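Side-chain contacts in hypothetical nigD-like protein (PDB 3QWN), which is of unproven function but, as a NigD-like protein, probably acts as an immunity protein or antitoxin: residues P89-G94 with G129-L134; G141-L146 with D169-A174; S52-S57 with R109-M114. All coordinates share one frame; numbering follows the deposited sequence.

Contact 1: P89-G94 with G129-L134; sequences PTYRDG and GIVEDL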
loop_
_atom_site.group_PDB
_atom_site.type_symbol
_atom_site.label_atom_id
_atom_site.label_comp_id
_atom_site.label_asym_id
_atom_site.label_seq_id
_atom_site.Cartn_x
_atom_site.Cartn_y
_atom_site.Cartn_z
ATOM N N PRO A 89 2.683 16.858 -12.469
ATOM C CA PRO A 89 1.896 16.618 -13.695
ATOM C C PRO A 89 0.819 15.519 -13.603
ATOM O O PRO A 89 -0.133 15.579 -14.392
ATOM C CB PRO A 89 2.965 16.219 -14.716
ATOM C CG PRO A 89 4.176 16.937 -14.271
ATOM C CD PRO A 89 4.131 16.850 -12.776
ATOM N N THR A 90 0.941 14.531 -12.676
ATOM C CA THR A 90 -0.083 13.478 -12.536
ATOM C C THR A 90 -1.428 14.071 -12.071
ATOM O O THR A 90 -2.481 13.499 -12.367
ATOM C CB THR A 90 0.341 12.330 -11.584
ATOM O OG1 THR A 90 0.865 12.836 -10.360
ATOM C CG2 THR A 90 1.324 11.390 -12.193
ATOM N N TYR A 91 -1.385 15.215 -11.351
ATOM C CA TYR A 91 -2.576 15.860 -10.791
ATOM C C TYR A 91 -3.051 17.045 -11.631
ATOM O O TYR A 91 -3.869 17.839 -11.159
ATOM C CB TYR A 91 -2.305 16.295 -9.330
ATOM C CG TYR A 91 -1.956 15.145 -8.412
ATOM C CD1 TYR A 91 -2.752 14.003 -8.365
ATOM C CD2 TYR A 91 -0.833 15.197 -7.588
ATOM C CE1 TYR A 91 -2.421 12.927 -7.551
ATOM C CE2 TYR A 91 -0.496 14.129 -6.760
ATOM C CZ TYR A 91 -1.298 12.998 -6.742
ATOM O OH TYR A 91 -0.982 11.926 -5.948
ATOM N N ARG A 92 -2.580 17.133 -12.885
ATOM C CA ARG A 92 -2.897 18.208 -13.831
ATOM C C ARG A 92 -4.414 18.416 -14.025
ATOM O O ARG A 92 -4.875 19.571 -14.065
ATOM C CB ARG A 92 -2.240 17.929 -15.192
ATOM C CG ARG A 92 -1.113 18.890 -15.551
ATOM C CD ARG A 92 -0.796 18.835 -17.042
ATOM N NE ARG A 92 -0.146 17.576 -17.428
ATOM C CZ ARG A 92 1.166 17.421 -17.577
ATOM N NH1 ARG A 92 1.989 18.441 -17.367
ATOM N NH2 ARG A 92 1.667 16.242 -17.917
ATOM N N ASP A 93 -5.188 17.295 -14.114
ATOM C CA ASP A 93 -6.638 17.344 -14.332
ATOM C C ASP A 93 -7.444 17.540 -13.026
ATOM O O ASP A 93 -8.675 17.466 -13.052
ATOM C CB ASP A 93 -7.112 16.106 -15.097
ATOM C CG ASP A 93 -6.539 16.009 -16.505
ATOM O OD1 ASP A 93 -6.396 17.067 -17.169
ATOM O OD2 ASP A 93 -6.242 14.876 -16.951
ATOM N N GLY A 94 -6.751 17.868 -11.935
ATOM C CA GLY A 94 -7.371 18.123 -10.640
ATOM C C GLY A 94 -7.320 16.983 -9.643
ATOM O O GLY A 94 -7.211 15.812 -10.014
ATOM N N GLY A 129 -3.652 7.671 -5.511
ATOM C CA GLY A 129 -2.419 8.420 -5.386
ATOM C C GLY A 129 -2.302 9.014 -3.995
ATOM O O GLY A 129 -3.223 8.911 -3.183
ATOM N N ILE A 130 -1.160 9.636 -3.714
ATOM C CA ILE A 130 -0.876 10.334 -2.482
ATOM C C ILE A 130 -0.454 11.749 -2.838
ATOM O O ILE A 130 0.523 11.943 -3.574
ATOM C CB ILE A 130 0.191 9.603 -1.614
ATOM C CG1 ILE A 130 -0.312 8.221 -1.086
ATOM C CG2 ILE A 130 0.708 10.517 -0.469
ATOM C CD1 ILE A 130 -1.498 8.263 0.004
ATOM N N VAL A 131 -1.210 12.733 -2.337
ATOM C CA VAL A 131 -0.908 14.151 -2.507
ATOM C C VAL A 131 -0.028 14.539 -1.318
ATOM O O VAL A 131 -0.457 14.453 -0.171
ATOM C CB VAL A 131 -2.167 15.038 -2.654
ATOM C CG1 VAL A 131 -1.781 16.468 -3.015
ATOM C CG2 VAL A 131 -3.128 14.452 -3.691
ATOM N N GLU A 132 1.220 14.901 -1.606
ATOM C CA GLU A 132 2.252 15.225 -0.634
ATOM C C GLU A 132 2.362 16.729 -0.370
ATOM O O GLU A 132 2.408 17.548 -1.304
ATOM C CB GLU A 132 3.596 14.682 -1.149
ATOM C CG GLU A 132 4.785 14.877 -0.228
ATOM C CD GLU A 132 6.106 14.551 -0.889
ATOM O OE1 GLU A 132 6.472 15.237 -1.872
ATOM O OE2 GLU A 132 6.779 13.605 -0.423
ATOM N N ASP A 133 2.454 17.073 0.925
ATOM C CA ASP A 133 2.682 18.434 1.403
ATOM C C ASP A 133 3.854 18.389 2.372
ATOM O O ASP A 133 3.764 17.738 3.414
ATOM C CB ASP A 133 1.429 19.066 2.036
ATOM C CG ASP A 133 1.715 20.347 2.805
ATOM O OD1 ASP A 133 2.429 21.217 2.265
ATOM O OD2 ASP A 133 1.241 20.469 3.952
ATOM N N LEU A 134 4.963 19.054 2.011
ATOM C CA LEU A 134 6.161 19.041 2.837
ATOM C C LEU A 134 6.408 20.384 3.508
ATOM O O LEU A 134 7.522 20.622 3.970
ATOM C CB LEU A 134 7.378 18.617 1.998
ATOM C CG LEU A 134 7.353 17.204 1.425
ATOM C CD1 LEU A 134 8.463 17.016 0.395
ATOM C CD2 LEU A 134 7.409 16.135 2.524
#
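The ring of Tyr91 reaches from its loop to strand 127-133 and meets it in two ways, through its hydroxyl and through one face. CG of Tyr91 lies anti to the carbonyl carbon (chi1 -60°), which sends the ring out from the turn towards the strand. Tyr91 OH gives a weak hydrogen bond to the backbone O of Ile130, 2.8 Å away, and that oxygen lies at the ring edge, near its plane. Gly129, with no side chain, lets the hydroxyl lie close to the backbone, Tyr91 OH 3.7 Å from Gly129 C.

Val131 comes over a face instead. Val131 CG2 stands 3.8 Å from Tyr91 CZ, displaced from the ring centre towards the hydroxyl-bearing rim, and makes a CH-pi contact 24° off the ring normal. OG1 of Thr90, from the same loop, lies over the opposite face. A compact branched valine suits this place, since one methyl can rest on the ring while the strand keeps its extended course.

The chain makes a type I turn from Tyr91 to Gly94, whose positive phi suits glycine. The contact thus lays the loop between strands 84-85 and 101-108 over one sheet of the C-terminal domain: strand 127-133 runs between strands 84-85 and 142-150, and Tyr148 of the latter also meets the Tyr91 ring.

Contact 2: G141-L146 with D169-A174; sequences GTVNML and DKYADA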
loop_
_atom_site.group_PDB
_atom_site.type_symbol
_atom_site.label_atom_id
_atom_site.label_comp_id
_atom_site.label_asym_id
_atom_site.label_seq_id
_atom_site.Cartn_x
_atom_site.Cartn_y
_atom_site.Cartn_z
ATOM N N GLY A 141 9.698 17.698 10.729
ATOM C CA GLY A 141 9.766 16.385 10.092
ATOM C C GLY A 141 8.428 15.765 9.734
ATOM O O GLY A 141 8.351 14.551 9.501
ATOM N N THR A 142 7.366 16.590 9.673
ATOM C CA THR A 142 6.018 16.132 9.343
ATOM C C THR A 142 5.835 16.043 7.826
ATOM O O THR A 142 6.128 17.001 7.103
ATOM C CB THR A 142 4.964 17.044 9.984
ATOM O OG1 THR A 142 5.165 17.067 11.402
ATOM C CG2 THR A 142 3.533 16.621 9.657
ATOM N N VAL A 143 5.344 14.874 7.362
ATOM C CA VAL A 143 4.981 14.600 5.974
ATOM C C VAL A 143 3.451 14.517 5.930
ATOM O O VAL A 143 2.864 13.603 6.527
ATOM C CB VAL A 143 5.640 13.310 5.412
ATOM C CG1 VAL A 143 5.156 13.021 3.998
ATOM C CG2 VAL A 143 7.160 13.388 5.465
ATOM N N ASN A 144 2.813 15.483 5.258
ATOM C CA ASN A 144 1.363 15.481 5.120
ATOM C C ASN A 144 0.979 14.736 3.860
ATOM O O ASN A 144 1.512 15.013 2.788
ATOM C CB ASN A 144 0.798 16.888 5.132
ATOM C CG ASN A 144 0.866 17.522 6.491
ATOM O OD1 ASN A 144 0.198 17.103 7.427
ATOM N ND2 ASN A 144 1.697 18.541 6.636
HETATM N N MSE A 145 0.092 13.736 4.007
HETATM C CA MSE A 145 -0.379 12.903 2.903
HETATM C C MSE A 145 -1.880 12.947 2.798
HETATM O O MSE A 145 -2.577 12.796 3.794
HETATM C CB MSE A 145 0.080 11.460 3.076
HETATM C CG MSE A 145 1.571 11.281 2.998
HETATM SE SE MSE A 145 1.994 9.409 2.914
HETATM C CE MSE A 145 3.933 9.559 3.031
ATOM N N LEU A 146 -2.381 13.184 1.602
ATOM C CA LEU A 146 -3.810 13.190 1.328
ATOM C C LEU A 146 -4.073 12.150 0.275
ATOM O O LEU A 146 -3.398 12.148 -0.755
ATOM C CB LEU A 146 -4.318 14.573 0.880
ATOM C CG LEU A 146 -5.782 14.676 0.388
ATOM C CD1 LEU A 146 -6.805 14.254 1.490
ATOM C CD2 LEU A 146 -6.073 16.090 -0.087
ATOM N N ASP A 169 10.893 5.540 1.097
ATOM C CA ASP A 169 12.341 5.612 0.852
ATOM C C ASP A 169 12.825 7.044 0.575
ATOM O O ASP A 169 13.940 7.390 0.986
ATOM C CB ASP A 169 12.731 4.677 -0.305
ATOM C CG ASP A 169 12.239 3.253 -0.110
ATOM O OD1 ASP A 169 12.597 2.630 0.919
ATOM O OD2 ASP A 169 11.431 2.784 -0.940
ATOM N N LYS A 170 11.973 7.885 -0.053
ATOM C CA LYS A 170 12.288 9.275 -0.401
ATOM C C LYS A 170 12.480 10.190 0.825
ATOM O O LYS A 170 12.960 11.319 0.677
ATOM C CB LYS A 170 11.217 9.868 -1.344
ATOM C CG LYS A 170 9.829 10.148 -0.746
ATOM C CD LYS A 170 8.919 10.909 -1.724
ATOM C CE LYS A 170 9.307 12.364 -1.810
ATOM N NZ LYS A 170 8.479 13.105 -2.798
ATOM N N TYR A 171 12.110 9.718 2.014
ATOM C CA TYR A 171 12.200 10.511 3.247
ATOM C C TYR A 171 13.473 10.190 4.034
ATOM O O TYR A 171 13.867 10.966 4.912
ATOM C CB TYR A 171 10.935 10.308 4.108
ATOM C CG TYR A 171 9.664 10.638 3.350
ATOM C CD1 TYR A 171 9.449 11.913 2.830
ATOM C CD2 TYR A 171 8.709 9.659 3.094
ATOM C CE1 TYR A 171 8.305 12.210 2.087
ATOM C CE2 TYR A 171 7.556 9.947 2.360
ATOM C CZ TYR A 171 7.362 11.221 1.854
ATOM O OH TYR A 171 6.226 11.517 1.145
ATOM N N ALA A 172 14.130 9.066 3.695
ATOM C CA ALA A 172 15.382 8.652 4.316
ATOM C C ALA A 172 16.523 9.534 3.819
ATOM O O ALA A 172 16.651 9.766 2.610
ATOM C CB ALA A 172 15.663 7.188 4.004
ATOM N N ASP A 173 17.312 10.076 4.768
ATOM C CA ASP A 173 18.468 10.918 4.469
ATOM C C ASP A 173 19.714 10.258 5.062
ATOM O O ASP A 173 19.852 10.163 6.287
ATOM C CB ASP A 173 18.269 12.360 4.985
ATOM C CG ASP A 173 19.213 13.406 4.406
ATOM O OD1 ASP A 173 20.126 13.031 3.625
ATOM O OD2 ASP A 173 19.038 14.599 4.724
ATOM N N ALA A 174 20.590 9.751 4.175
ATOM C CA ALA A 174 21.835 9.070 4.533
ATOM C C ALA A 174 22.803 10.002 5.288
ATOM O O ALA A 174 23.498 9.539 6.196
ATOM C CB ALA A 174 22.505 8.522 3.282
#
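Val143 and the selenomethionine Met145 reach out from strand 142-150 to the ring of Tyr171, which points back at the strand from a 3-10 segment.

The CH-pi part belongs to Val143. With CG2 anti to the carbonyl carbon, this methyl lies over one face of the Tyr171 ring, 4.0 Å from the centroid and 23° off the normal. CG of Lys170 lies over the opposite face, so the aromatic plane is held between a valine methyl and a lysine chain from its own segment.

Apolar packing gathers at the phenol end. CG1 of Val143 is 3.6 Å from CZ of Tyr171, and the same methyl touches the hydroxyl oxygen. Met145 shares the strand with Val143 and runs head-on towards Tyr171, its chain extended beyond CG (chi2 -170°), which carries Met145 CE to 3.7 Å from Tyr171 CE2. A long, flexible side chain suits this position, because its CB does not aim at the ring; a branched valine suits the other, where both methyls are used.

No hydrogen bond joins the two segments. Tyr171 OH bonds instead to OE2 of Glu132, an oxygen that also forms a salt bridge with NZ of Lys170. The chemistry is therefore divided: the ring supplies a buried apolar surface to the strand, while its hydroxyl and the neighbouring lysine meet one carboxylate, which would probably be stabilised in its charged form.

Contact 3: S52-S57 with R109-M114; sequences SRRVMS and RGYLNM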
loop_
_atom_site.group_PDB
_atom_site.type_symbol
_atom_site.label_atom_id
_atom_site.label_comp_id
_atom_site.label_asym_id
_atom_site.label_seq_id
_atom_site.Cartn_x
_atom_site.Cartn_y
_atom_site.Cartn_z
ATOM N N SER A 52 11.565 -7.868 -8.424
ATOM C CA SER A 52 10.791 -7.925 -7.174
ATOM C C SER A 52 9.548 -7.098 -7.314
ATOM O O SER A 52 9.574 -6.021 -7.924
ATOM C CB SER A 52 11.590 -7.414 -5.982
ATOM O OG SER A 52 12.655 -8.299 -5.692
ATOM N N ARG A 53 8.463 -7.589 -6.757
ATOM C CA ARG A 53 7.186 -6.888 -6.732
ATOM C C ARG A 53 6.569 -6.974 -5.360
ATOM O O ARG A 53 6.617 -8.028 -4.724
ATOM C CB ARG A 53 6.202 -7.447 -7.780
ATOM C CG ARG A 53 6.692 -7.300 -9.195
ATOM C CD ARG A 53 5.603 -7.543 -10.209
ATOM N NE ARG A 53 4.788 -6.351 -10.405
ATOM C CZ ARG A 53 5.070 -5.377 -11.259
ATOM N NH1 ARG A 53 6.176 -5.430 -12.000
ATOM N NH2 ARG A 53 4.256 -4.338 -11.378
ATOM N N ARG A 54 6.015 -5.838 -4.902
ATOM C CA ARG A 54 5.210 -5.678 -3.693
ATOM C C ARG A 54 3.795 -6.111 -4.118
ATOM O O ARG A 54 3.231 -5.493 -5.024
ATOM C CB ARG A 54 5.293 -4.222 -3.205
ATOM C CG ARG A 54 4.481 -3.856 -1.959
ATOM C CD ARG A 54 5.126 -4.407 -0.733
ATOM N NE ARG A 54 4.473 -4.010 0.517
ATOM C CZ ARG A 54 4.807 -4.518 1.701
ATOM N NH1 ARG A 54 5.754 -5.445 1.788
ATOM N NH2 ARG A 54 4.177 -4.129 2.802
ATOM N N VAL A 55 3.253 -7.212 -3.526
ATOM C CA VAL A 55 1.970 -7.801 -3.927
ATOM C C VAL A 55 1.149 -8.258 -2.709
ATOM O O VAL A 55 1.665 -8.316 -1.598
ATOM C CB VAL A 55 2.225 -9.047 -4.883
ATOM C CG1 VAL A 55 2.814 -8.642 -6.235
ATOM C CG2 VAL A 55 3.093 -10.117 -4.212
HETATM N N MSE A 56 -0.119 -8.654 -2.955
HETATM C CA MSE A 56 -1.025 -9.322 -2.007
HETATM C C MSE A 56 -0.947 -10.849 -2.278
HETATM O O MSE A 56 -0.887 -11.300 -3.433
HETATM C CB MSE A 56 -2.474 -8.808 -2.112
HETATM C CG MSE A 56 -2.588 -7.318 -1.782
HETATM SE SE MSE A 56 -1.841 -6.859 -0.013
HETATM C CE MSE A 56 -3.047 -7.912 1.094
ATOM N N SER A 57 -0.909 -11.649 -1.225
ATOM C CA SER A 57 -0.796 -13.084 -1.444
ATOM C C SER A 57 -1.436 -13.892 -0.353
ATOM O O SER A 57 -1.347 -13.558 0.834
ATOM C CB SER A 57 0.682 -13.479 -1.543
ATOM O OG SER A 57 0.908 -14.848 -1.827
ATOM N N ARG A 109 7.902 -2.403 6.722
ATOM C CA ARG A 109 8.912 -2.732 5.715
ATOM C C ARG A 109 9.153 -1.630 4.662
ATOM O O ARG A 109 9.244 -1.904 3.465
ATOM C CB ARG A 109 8.597 -4.082 5.045
ATOM C CG ARG A 109 9.855 -4.929 5.201
ATOM C CD ARG A 109 9.700 -6.391 4.966
ATOM N NE ARG A 109 9.836 -7.194 6.183
ATOM C CZ ARG A 109 10.762 -8.132 6.365
ATOM N NH1 ARG A 109 11.682 -8.358 5.432
ATOM N NH2 ARG A 109 10.782 -8.844 7.486
ATOM N N GLY A 110 9.307 -0.405 5.142
ATOM C CA GLY A 110 9.587 0.756 4.305
ATOM C C GLY A 110 8.392 1.385 3.628
ATOM O O GLY A 110 8.557 2.302 2.825
ATOM N N TYR A 111 7.179 0.908 3.947
ATOM C CA TYR A 111 5.942 1.433 3.381
ATOM C C TYR A 111 4.930 1.876 4.450
ATOM O O TYR A 111 5.007 1.459 5.617
ATOM C CB TYR A 111 5.271 0.360 2.534
ATOM C CG TYR A 111 6.066 -0.182 1.375
ATOM C CD1 TYR A 111 5.980 0.401 0.113
ATOM C CD2 TYR A 111 6.791 -1.363 1.498
ATOM C CE1 TYR A 111 6.692 -0.110 -0.975
ATOM C CE2 TYR A 111 7.472 -1.910 0.413
ATOM C CZ TYR A 111 7.412 -1.286 -0.828
ATOM O OH TYR A 111 8.052 -1.858 -1.911
ATOM N N LEU A 112 3.939 2.685 4.013
ATOM C CA LEU A 112 2.748 3.020 4.771
ATOM C C LEU A 112 1.654 2.130 4.137
ATOM O O LEU A 112 1.220 2.409 3.026
ATOM C CB LEU A 112 2.415 4.533 4.758
ATOM C CG LEU A 112 1.056 4.911 5.400
ATOM C CD1 LEU A 112 1.097 4.793 6.927
ATOM C CD2 LEU A 112 0.579 6.293 4.945
ATOM N N ASN A 113 1.305 0.998 4.788
ATOM C CA ASN A 113 0.338 0.037 4.243
ATOM C C ASN A 113 -1.073 0.320 4.708
ATOM O O ASN A 113 -1.277 0.810 5.807
ATOM C CB ASN A 113 0.710 -1.404 4.603
ATOM C CG ASN A 113 2.176 -1.642 4.480
ATOM O OD1 ASN A 113 2.681 -1.771 3.405
ATOM N ND2 ASN A 113 2.911 -1.508 5.556
HETATM N N MSE A 114 -2.029 0.054 3.847
HETATM C CA MSE A 114 -3.413 0.264 4.184
HETATM C C MSE A 114 -4.300 -0.607 3.361
HETATM O O MSE A 114 -4.009 -0.899 2.191
HETATM C CB MSE A 114 -3.867 1.747 4.081
HETATM C CG MSE A 114 -3.997 2.308 2.670
HETATM SE SE MSE A 114 -4.144 4.292 2.725
HETATM C CE MSE A 114 -2.307 4.678 3.262
#
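Tyr111 and Asn113 both turn towards Arg54, the one residue of segment 52-57 that reaches them. Before them, at Arg109, the backbone is left-handed; CB starts towards segment 52-57, but the end leads away, and NE, in a poorly ordered chain, is modelled bonded to the backbone O of Asp31. Gly110 follows with positive phi, a conformation that suits glycine, and with Arg109 makes the hairpin connection from strand 101-108 into strand 111-120.

Tyr111 lays its ring along the arginine. The two side chains slide past each other in opposite directions, with guanidinium and ring planes only 14° apart: CD of Arg54 is 3.6 Å from CE2 of Tyr111, NE lies over the ring face, and CD2 of Tyr111 stands 3.6 Å above the guanidinium plane of Arg54, towards its rim. Arg54 manages this because its chain leaves with CG anti to the backbone N and bends at chi2 (74°) before running straight again. A flat tyrosine can cover both the aliphatic stem and the flat head of such a chain.

The contact joins the two family domains. Arg54 belongs to the OB domain at the N-terminus, whereas Tyr111 and Asn113 lie on the central strand of a three-stranded antiparallel sheet in the C-terminal beta-sandwich domain.

Two residues on, Asn113 points the same way and meets the edge of the guanidinium. NH2 of Arg54 donates to OD1 of Asn113 over 2.9 Å with an N-H...O angle of 148°, approaching from above the carbonyl plane. An amide offers this acceptor without a charge. Ser165 OG bonds both this OD1 and Arg54 NE, while Arg54 NH1 forms a salt bridge with Asp31.

In the fold
Contacts 1 and 2 are neighbours, their centres 15 Å apart, and share one sheet of the C-terminal domain: strands 127-133 and 142-150 lie side by side in it, and the two contacts touch through backbone and side chains, Val131 N to Leu146 O among them. Along the chain contact 1 closes before contact 2 opens. Contact 3 lies nearer the centre of the molecule, its centre about 17 Å from that of contact 2 and about 21 Å from that of contact 1. Its segments alternate with those of contact 1, and it closes before contact 2 opens; Met145 packs on Leu112 between contacts 2 and 3. The first two thus hold loops against a sheet within one domain, whereas the third joins that domain to the OB domain.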